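Local atomic coordinates of NeuRonal IgCAM-5 (Caenorhabditis elegans, PDB entry 6ON6), a protein that probably acts as a neuronal cell-surface adhesion receptor in neural wiring, its first immunoglobulin domain, the part in this structure, pairing with a second copy of itself. Residues Ala4-Ala16 and Phe26-Phe40. Sequence-based numbering, arbitrary orientation.
Sequences APPTIQQPSMSSA and FTCIVNDLGSHMVAF
Met13 reaches two phenyl rings with its thioether in the core of this immunoglobulin sandwich, meeting both obliquely: SD lies 3.8 Å from CE1 of Phe40, a Met-aromatic contact, while CE packs against CB and CG of Phe26. The bends at chi2 (-60°) and chi3 fold the methionine back to place sulfur and methyl there. Phe26 also has the carbonyl oxygen of Ser14 by its CE1 and, farther on, the ring of Tyr91. At the opposite end, Pro6 CG lies obliquely by the His36 imidazole, whose ND1 donates to Leu33 O, which lies in the plane of the imidazole.

Between these ends, the sandwich gains its edge strand: 7-8 joins 24-31 antiparallel, and the chain then crosses to the other sheet, where 16-19 runs beside 101-110. Thr7 and Asn31 form the hydrogen-bonded pair, N of Thr7 giving to O of Asn31 at 2.9 Å, and Gln9 N continues the ladder to Ile29 O. The Gln9 and Asn31 amides meet with planes 49° apart; Asn31 ND2 reaches OE1 of Gln9 on a lone pair. A water ties Asn31 ND2 to Thr7 OG1, and another links that hydroxyl with Asp32 OD2 and Pro5 O. Ile8 turns inward instead, its CD1 touching SG of Cys28, which is disulfide-bonded to Cys93.

Past the cis peptide before Pro11, a side chain takes over the pairing. The Ser12 hydroxyl donates to Gln9 O at 2.7 Å and accepts from Ile29 N at 2.9 Å. With an alanine here, Gln9 O and Ile29 N would probably both lose the hydroxyl that joins them, and with it this link between the bend and strand 24-31. Backbone pairing resumes one residue on, where Met13 N donates to Thr27 O at 2.8 Å.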
ATOM      1  N   ALA A   4     -14.497  -8.391 -19.565  1.00 50.14           N
ATOM      2  CA  ALA A   4     -14.629  -8.764 -18.163  1.00 46.38           C
ATOM      3  C   ALA A   4     -13.671  -7.948 -17.332  1.00 41.10           C
ATOM      4  O   ALA A   4     -12.536  -7.722 -17.749  1.00 46.42           O
ATOM      5  CB  ALA A   4     -14.339 -10.235 -17.972  1.00 49.11           C
ATOM      6  N   PRO A   5     -14.133  -7.511 -16.163  1.00 41.94           N
ATOM      7  CA  PRO A   5     -13.253  -6.842 -15.212  1.00 44.97           C
ATOM      8  C   PRO A   5     -12.365  -7.865 -14.527  1.00 40.57           C
ATOM      9  O   PRO A   5     -12.648  -9.069 -14.568  1.00 41.80           O
ATOM     10  CB  PRO A   5     -14.249  -6.234 -14.211  1.00 44.29           C
ATOM     11  CG  PRO A   5     -15.398  -7.185 -14.224  1.00 44.40           C
ATOM     12  CD  PRO A   5     -15.508  -7.645 -15.647  1.00 46.65           C
ATOM     13  N   PRO A   6     -11.274  -7.446 -13.897  1.00 39.00           N
ATOM     14  CA  PRO A   6     -10.527  -8.398 -13.072  1.00 32.65           C
ATOM     15  C   PRO A   6     -11.401  -8.959 -11.967  1.00 37.56           C
ATOM     16  O   PRO A   6     -12.189  -8.237 -11.346  1.00 40.47           O
ATOM     17  CB  PRO A   6      -9.394  -7.544 -12.481  1.00 37.20           C
ATOM     18  CG  PRO A   6      -9.175  -6.477 -13.511  1.00 35.58           C
ATOM     19  CD  PRO A   6     -10.543  -6.196 -14.132  1.00 38.87           C
ATOM     20  N   THR A   7     -11.195 -10.244 -11.668  1.00 31.69           N
ATOM     21  CA  THR A   7     -11.827 -10.868 -10.523  1.00 36.00           C
ATOM     22  C   THR A   7     -10.775 -11.725  -9.826  1.00 33.08           C
ATOM     23  O   THR A   7      -9.797 -12.163 -10.430  1.00 35.37           O
ATOM     24  CB  THR A   7     -13.070 -11.700 -10.947  1.00 39.39           C
ATOM     25  OG1 THR A   7     -12.686 -12.602 -11.990  1.00 41.01           O
ATOM     26  CG2 THR A   7     -14.218 -10.782 -11.407  1.00 39.66           C
ATOM     27  N   ILE A   8     -11.025 -12.018  -8.572  1.00 34.95           N
ATOM     28  CA  ILE A   8     -10.085 -12.829  -7.810  1.00 33.82           C
ATOM     29  C   ILE A   8     -10.683 -14.213  -7.614  1.00 33.67           C
ATOM     30  O   ILE A   8     -11.785 -14.356  -7.057  1.00 34.48           O
ATOM     31  CB  ILE A   8      -9.686 -12.152  -6.497  1.00 36.75           C
ATOM     32  CG1 ILE A   8      -8.849 -10.897  -6.797  1.00 37.93           C
ATOM     33  CG2 ILE A   8      -8.897 -13.116  -5.663  1.00 34.86           C
ATOM     34  CD1 ILE A   8      -8.605  -9.984  -5.597  1.00 40.90           C
ATOM     35  N   GLN A   9     -10.004 -15.221  -8.160  1.00 31.46           N
ATOM     36  CA  GLN A   9     -10.531 -16.572  -8.146  1.00 30.44           C
ATOM     37  C   GLN A   9     -10.490 -17.117  -6.739  1.00 31.87           C
ATOM     38  O   GLN A   9      -9.530 -16.861  -6.001  1.00 35.59           O
ATOM     39  CB  GLN A   9      -9.634 -17.432  -9.011  1.00 33.49           C
ATOM     40  CG  GLN A   9      -9.983 -18.904  -8.968  1.00 32.87           C
ATOM     41  CD  GLN A   9      -9.377 -19.621 -10.128  1.00 35.59           C
ATOM     42  OE1 GLN A   9      -9.448 -19.150 -11.254  1.00 36.39           O
ATOM     43  NE2 GLN A   9      -8.709 -20.720  -9.859  1.00 42.04           N
ATOM     44  N   GLN A  10     -11.424 -17.861  -6.365  1.00 30.51           N
ATOM     45  CA  GLN A  10     -11.411 -18.403  -5.026  1.00 31.51           C
ATOM     46  C   GLN A  10     -11.130 -19.897  -5.032  1.00 29.31           C
ATOM     47  O   GLN A  10     -11.642 -20.615  -5.892  1.00 31.72           O
ATOM     48  CB  GLN A  10     -12.737 -18.143  -4.316  1.00 38.08           C
ATOM     49  CG  GLN A  10     -12.956 -16.683  -3.995  1.00 42.51           C
ATOM     50  CD  GLN A  10     -11.889 -16.095  -3.050  1.00 44.94           C
ATOM     51  OE1 GLN A  10     -11.258 -16.809  -2.259  1.00 43.95           O
ATOM     52  NE2 GLN A  10     -11.683 -14.780  -3.137  1.00 47.98           N
ATOM     53  N   PRO A  11     -10.352 -20.417  -4.072  1.00 30.88           N
ATOM     54  CA  PRO A  11      -9.785 -19.702  -2.929  1.00 30.84           C
ATOM     55  C   PRO A  11      -8.542 -18.890  -3.286  1.00 30.52           C
ATOM     56  O   PRO A  11      -7.668 -19.362  -4.012  1.00 35.69           O
ATOM     57  CB  PRO A  11      -9.379 -20.837  -1.988  1.00 33.74           C
ATOM     58  CG  PRO A  11      -9.075 -21.969  -2.877  1.00 35.42           C
ATOM     59  CD  PRO A  11     -10.056 -21.852  -4.013  1.00 33.67           C
ATOM     60  N   SER A  12      -8.500 -17.659  -2.794  1.00 28.11           N
ATOM     61  CA  SER A  12      -7.335 -16.780  -2.835  1.00 27.07           C
ATOM     62  C   SER A  12      -7.189 -16.175  -1.448  1.00 23.67           C
ATOM     63  O   SER A  12      -8.173 -16.012  -0.735  1.00 26.52           O
ATOM     64  CB  SER A  12      -7.435 -15.614  -3.849  1.00 26.85           C
ATOM     65  OG  SER A  12      -7.118 -16.010  -5.190  1.00 29.25           O
ATOM     66  N   MET A  13      -5.942 -15.875  -1.042  1.00 23.23           N
ATOM     67  CA  MET A  13      -5.686 -15.200   0.237  1.00 22.45           C
ATOM     68  C   MET A  13      -6.361 -15.950   1.387  1.00 25.66           C
ATOM     69  O   MET A  13      -7.046 -15.373   2.233  1.00 29.08           O
ATOM     70  CB  MET A  13      -6.081 -13.734   0.183  1.00 24.13           C
ATOM     71  CG  MET A  13      -5.444 -12.970  -0.975  1.00 24.77           C
ATOM     72  SD  MET A  13      -3.637 -12.997  -0.911  1.00 25.45           S
ATOM     73  CE  MET A  13      -3.281 -12.027   0.525  1.00 28.29           C
ATOM     74  N   SER A  14      -6.147 -17.269   1.396  1.00 23.32           N
ATOM     75  CA  SER A  14      -6.643 -18.107   2.472  1.00 24.45           C
ATOM     76  C   SER A  14      -5.924 -17.805   3.782  1.00 21.89           C
ATOM     77  O   SER A  14      -4.700 -17.589   3.827  1.00 25.24           O
ATOM     78  CB  SER A  14      -6.406 -19.563   2.108  1.00 27.31           C
ATOM     79  OG  SER A  14      -7.208 -19.894   0.964  1.00 29.12           O
ATOM     80  N   SER A  15      -6.682 -17.766   4.865  1.00 24.62           N
ATOM     81  CA  SER A  15      -6.055 -17.622   6.168  1.00 24.69           C
ATOM     82  C   SER A  15      -5.120 -18.790   6.460  1.00 22.46           C
ATOM     83  O   SER A  15      -5.254 -19.891   5.914  1.00 23.81           O
ATOM     84  CB  SER A  15      -7.090 -17.510   7.262  1.00 27.15           C
ATOM     85  OG  SER A  15      -7.801 -16.301   7.077  1.00 29.29           O
ATOM     86  N   ALA A  16      -4.117 -18.522   7.302  1.00 21.99           N
ATOM     87  CA  ALA A  16      -3.076 -19.498   7.585  1.00 22.41           C
ATOM     88  C   ALA A  16      -2.643 -19.370   9.038  1.00 22.48           C
ATOM     89  O   ALA A  16      -2.884 -18.352   9.684  1.00 24.60           O
ATOM     90  CB  ALA A  16      -1.857 -19.258   6.705  1.00 21.22           C
ATOM     91  N   PHE A  26       0.736 -16.509   0.814  1.00 21.19           N
ATOM     92  CA  PHE A  26      -0.610 -16.032   0.452  1.00 21.13           C
ATOM     93  C   PHE A  26      -0.637 -15.955  -1.059  1.00 20.48           C
ATOM     94  O   PHE A  26       0.222 -15.334  -1.680  1.00 24.09           O
ATOM     95  CB  PHE A  26      -0.899 -14.648   1.088  1.00 24.81           C
ATOM     96  CG  PHE A  26      -1.160 -14.715   2.570  1.00 23.14           C
ATOM     97  CD1 PHE A  26      -2.428 -15.044   3.032  1.00 23.97           C
ATOM     98  CD2 PHE A  26      -0.161 -14.461   3.506  1.00 22.92           C
ATOM     99  CE1 PHE A  26      -2.697 -15.128   4.369  1.00 24.77           C
ATOM    100  CE2 PHE A  26      -0.436 -14.569   4.837  1.00 26.45           C
ATOM    101  CZ  PHE A  26      -1.698 -14.875   5.288  1.00 26.79           C
ATOM    102  N   THR A  27      -1.643 -16.587  -1.669  1.00 20.86           N
ATOM    103  CA  THR A  27      -1.759 -16.594  -3.133  1.00 22.96           C
ATOM    104  C   THR A  27      -2.992 -15.821  -3.597  1.00 23.20           C
ATOM    105  O   THR A  27      -4.104 -16.039  -3.095  1.00 24.88           O
ATOM    106  CB  THR A  27      -1.813 -18.028  -3.678  1.00 23.48           C
ATOM    107  OG1 THR A  27      -0.652 -18.742  -3.241  1.00 25.40           O
ATOM    108  CG2 THR A  27      -1.896 -18.041  -5.249  1.00 27.49           C
ATOM    109  N   CYS A  28      -2.784 -14.904  -4.525  1.00 23.50           N
ATOM    110  CA  CYS A  28      -3.857 -14.141  -5.149  1.00 24.92           C
ATOM    111  C   CYS A  28      -3.932 -14.564  -6.610  1.00 23.99           C
ATOM    112  O   CYS A  28      -2.994 -14.315  -7.378  1.00 27.81           O
ATOM    113  CB  CYS A  28      -3.499 -12.672  -5.058  1.00 28.13           C
ATOM    114  SG  CYS A  28      -4.768 -11.527  -5.572  1.00 31.88           S
ATOM    115  N   ILE A  29      -5.039 -15.186  -7.001  1.00 24.49           N
ATOM    116  CA  ILE A  29      -5.199 -15.674  -8.364  1.00 25.02           C
ATOM    117  C   ILE A  29      -6.170 -14.737  -9.064  1.00 29.16           C
ATOM    118  O   ILE A  29      -7.295 -14.534  -8.597  1.00 31.20           O
ATOM    119  CB  ILE A  29      -5.716 -17.120  -8.384  1.00 28.21           C
ATOM    120  CG1 ILE A  29      -4.727 -18.033  -7.616  1.00 32.72           C
ATOM    121  CG2 ILE A  29      -5.915 -17.576  -9.848  1.00 30.91           C
ATOM    122  CD1 ILE A  29      -5.143 -19.495  -7.458  1.00 39.68           C
ATOM    123  N   VAL A  30      -5.694 -14.054 -10.086  1.00 30.42           N
ATOM    124  CA  VAL A  30      -6.481 -12.994 -10.680  1.00 30.94           C
ATOM    125  C   VAL A  30      -6.867 -13.422 -12.073  1.00 28.13           C
ATOM    126  O   VAL A  30      -5.994 -13.689 -12.910  1.00 33.82           O
ATOM    127  CB  VAL A  30      -5.736 -11.661 -10.720  1.00 33.85           C
ATOM    128  CG1 VAL A  30      -6.737 -10.608 -11.226  1.00 39.41           C
ATOM    129  CG2 VAL A  30      -5.133 -11.307  -9.357  1.00 34.27           C
ATOM    130  N   ASN A  31      -8.182 -13.457 -12.331  1.00 32.56           N
ATOM    131  CA  ASN A  31      -8.724 -13.699 -13.658  1.00 32.42           C
ATOM    132  C   ASN A  31      -8.981 -12.350 -14.307  1.00 34.90           C
ATOM    133  O   ASN A  31      -9.419 -11.398 -13.642  1.00 38.22           O
ATOM    134  CB  ASN A  31     -10.016 -14.522 -13.576  1.00 32.38           C
ATOM    135  CG  ASN A  31      -9.749 -15.940 -13.122  1.00 29.65           C
ATOM    136  OD1 ASN A  31      -8.676 -16.486 -13.393  1.00 37.19           O
ATOM    137  ND2 ASN A  31     -10.675 -16.513 -12.368  1.00 33.33           N
ATOM    138  N   ASP A  32      -8.693 -12.276 -15.613  1.00 35.50           N
ATOM    139  CA  ASP A  32      -8.968 -11.083 -16.420  1.00 37.32           C
ATOM    140  C   ASP A  32      -8.268  -9.826 -15.884  1.00 36.81           C
ATOM    141  O   ASP A  32      -8.848  -8.743 -15.808  1.00 41.02           O
ATOM    142  CB  ASP A  32     -10.476 -10.884 -16.600  1.00 36.73           C
ATOM    143  CG  ASP A  32     -11.136 -12.101 -17.232  1.00 39.30           C
ATOM    144  OD1 ASP A  32     -10.695 -12.505 -18.326  1.00 41.69           O
ATOM    145  OD2 ASP A  32     -12.047 -12.672 -16.603  1.00 40.19           O
ATOM    146  N   LEU A  33      -7.005  -9.981 -15.458  1.00 37.10           N
ATOM    147  CA  LEU A  33      -6.271  -8.840 -14.910  1.00 36.49           C
ATOM    148  C   LEU A  33      -6.058  -7.751 -15.955  1.00 35.75           C
ATOM    149  O   LEU A  33      -6.141  -6.558 -15.639  1.00 42.35           O
ATOM    150  CB  LEU A  33      -4.928  -9.298 -14.328  1.00 36.82           C
ATOM    151  CG  LEU A  33      -4.112  -8.166 -13.711  1.00 35.80           C
ATOM    152  CD1 LEU A  33      -4.787  -7.658 -12.448  1.00 31.48           C
ATOM    153  CD2 LEU A  33      -2.694  -8.632 -13.419  1.00 36.82           C
ATOM    154  N   GLY A  34      -5.833  -8.137 -17.215  1.00 40.80           N
ATOM    155  CA  GLY A  34      -5.484  -7.143 -18.218  1.00 39.80           C
ATOM    156  C   GLY A  34      -4.280  -6.313 -17.807  1.00 44.35           C
ATOM    157  O   GLY A  34      -3.261  -6.829 -17.337  1.00 45.72           O
ATOM    158  N   SER A  35      -4.394  -5.001 -17.980  1.00 44.49           N
ATOM    159  CA  SER A  35      -3.317  -4.071 -17.684  1.00 41.54           C
ATOM    160  C   SER A  35      -3.380  -3.549 -16.265  1.00 37.41           C
ATOM    161  O   SER A  35      -2.659  -2.604 -15.927  1.00 42.13           O
ATOM    162  CB  SER A  35      -3.402  -2.889 -18.630  1.00 43.24           C
ATOM    163  OG  SER A  35      -4.683  -2.304 -18.501  1.00 48.16           O
ATOM    164  N   HIS A  36      -4.224  -4.133 -15.430  1.00 39.20           N
ATOM    165  CA  HIS A  36      -4.327  -3.649 -14.073  1.00 39.33           C
ATOM    166  C   HIS A  36      -3.133  -4.093 -13.234  1.00 38.25           C
ATOM    167  O   HIS A  36      -2.399  -5.022 -13.581  1.00 37.69           O
ATOM    168  CB  HIS A  36      -5.645  -4.091 -13.462  1.00 40.91           C
ATOM    169  CG  HIS A  36      -6.821  -3.342 -13.995  1.00 39.62           C
ATOM    170  ND1 HIS A  36      -7.570  -3.787 -15.065  1.00 46.25           N
ATOM    171  CD2 HIS A  36      -7.371  -2.167 -13.610  1.00 41.92           C
ATOM    172  CE1 HIS A  36      -8.535  -2.920 -15.305  1.00 47.53           C
ATOM    173  NE2 HIS A  36      -8.442  -1.933 -14.436  1.00 45.62           N
ATOM    174  N   MET A  37      -2.922  -3.378 -12.139  1.00 37.19           N
ATOM    175  CA  MET A  37      -1.801  -3.611 -11.229  1.00 35.47           C
ATOM    176  C   MET A  37      -2.275  -4.325  -9.973  1.00 35.76           C
ATOM    177  O   MET A  37      -3.346  -4.015  -9.444  1.00 36.36           O
ATOM    178  CB  MET A  37      -1.208  -2.265 -10.817  1.00 37.07           C
ATOM    179  CG  MET A  37      -0.569  -1.514 -11.944  1.00 38.19           C
ATOM    180  SD  MET A  37       1.011  -2.241 -12.392  1.00 43.64           S
ATOM    181  CE  MET A  37       0.572  -3.188 -13.838  1.00 47.52           C
ATOM    182  N   VAL A  38      -1.419  -5.212  -9.447  1.00 32.79           N
ATOM    183  CA  VAL A  38      -1.667  -5.964  -8.218  1.00 32.00           C
ATOM    184  C   VAL A  38      -0.724  -5.445  -7.140  1.00 29.81           C
ATOM    185  O   VAL A  38       0.488  -5.325  -7.371  1.00 29.79           O
ATOM    186  CB  VAL A  38      -1.398  -7.465  -8.412  1.00 30.49           C
ATOM    187  CG1 VAL A  38      -1.594  -8.228  -7.124  1.00 35.01           C
ATOM    188  CG2 VAL A  38      -2.333  -8.046  -9.455  1.00 30.83           C
ATOM    189  N   ALA A  39      -1.268  -5.180  -5.960  1.00 27.03           N
ATOM    190  CA  ALA A  39      -0.443  -4.778  -4.820  1.00 24.90           C
ATOM    191  C   ALA A  39      -0.787  -5.663  -3.632  1.00 24.12           C
ATOM    192  O   ALA A  39      -1.941  -6.021  -3.438  1.00 27.15           O
ATOM    193  CB  ALA A  39      -0.658  -3.293  -4.469  1.00 27.57           C
ATOM    194  N   PHE A  40       0.211  -6.031  -2.829  1.00 25.70           N
ATOM    195  CA  PHE A  40      -0.033  -6.734  -1.571  1.00 23.08           C
ATOM    196  C   PHE A  40       0.235  -5.776  -0.422  1.00 23.59           C
ATOM    197  O   PHE A  40       1.229  -5.049  -0.438  1.00 24.77           O
ATOM    198  CB  PHE A  40       0.896  -7.933  -1.385  1.00 24.36           C
ATOM    199  CG  PHE A  40       0.483  -9.130  -2.181  1.00 22.95           C
ATOM    200  CD1 PHE A  40      -0.201 -10.185  -1.596  1.00 25.77           C
ATOM    201  CD2 PHE A  40       0.798  -9.218  -3.518  1.00 29.75           C
ATOM    202  CE1 PHE A  40      -0.594 -11.299  -2.351  1.00 27.66           C
ATOM    203  CE2 PHE A  40       0.406 -10.331  -4.267  1.00 28.34           C
ATOM    204  CZ  PHE A  40      -0.235 -11.379  -3.653  1.00 27.53           C
TER
HETATM  205  O   HOH W   1     -13.203 -11.750 -14.386  1.00 34.49           O
HETATM  206  O   HOH W   2     -13.284 -15.157 -11.391  1.00 25.85           O
HETATM  207  O   HOH W   3      -3.658 -17.991  -0.187  1.00 24.82           O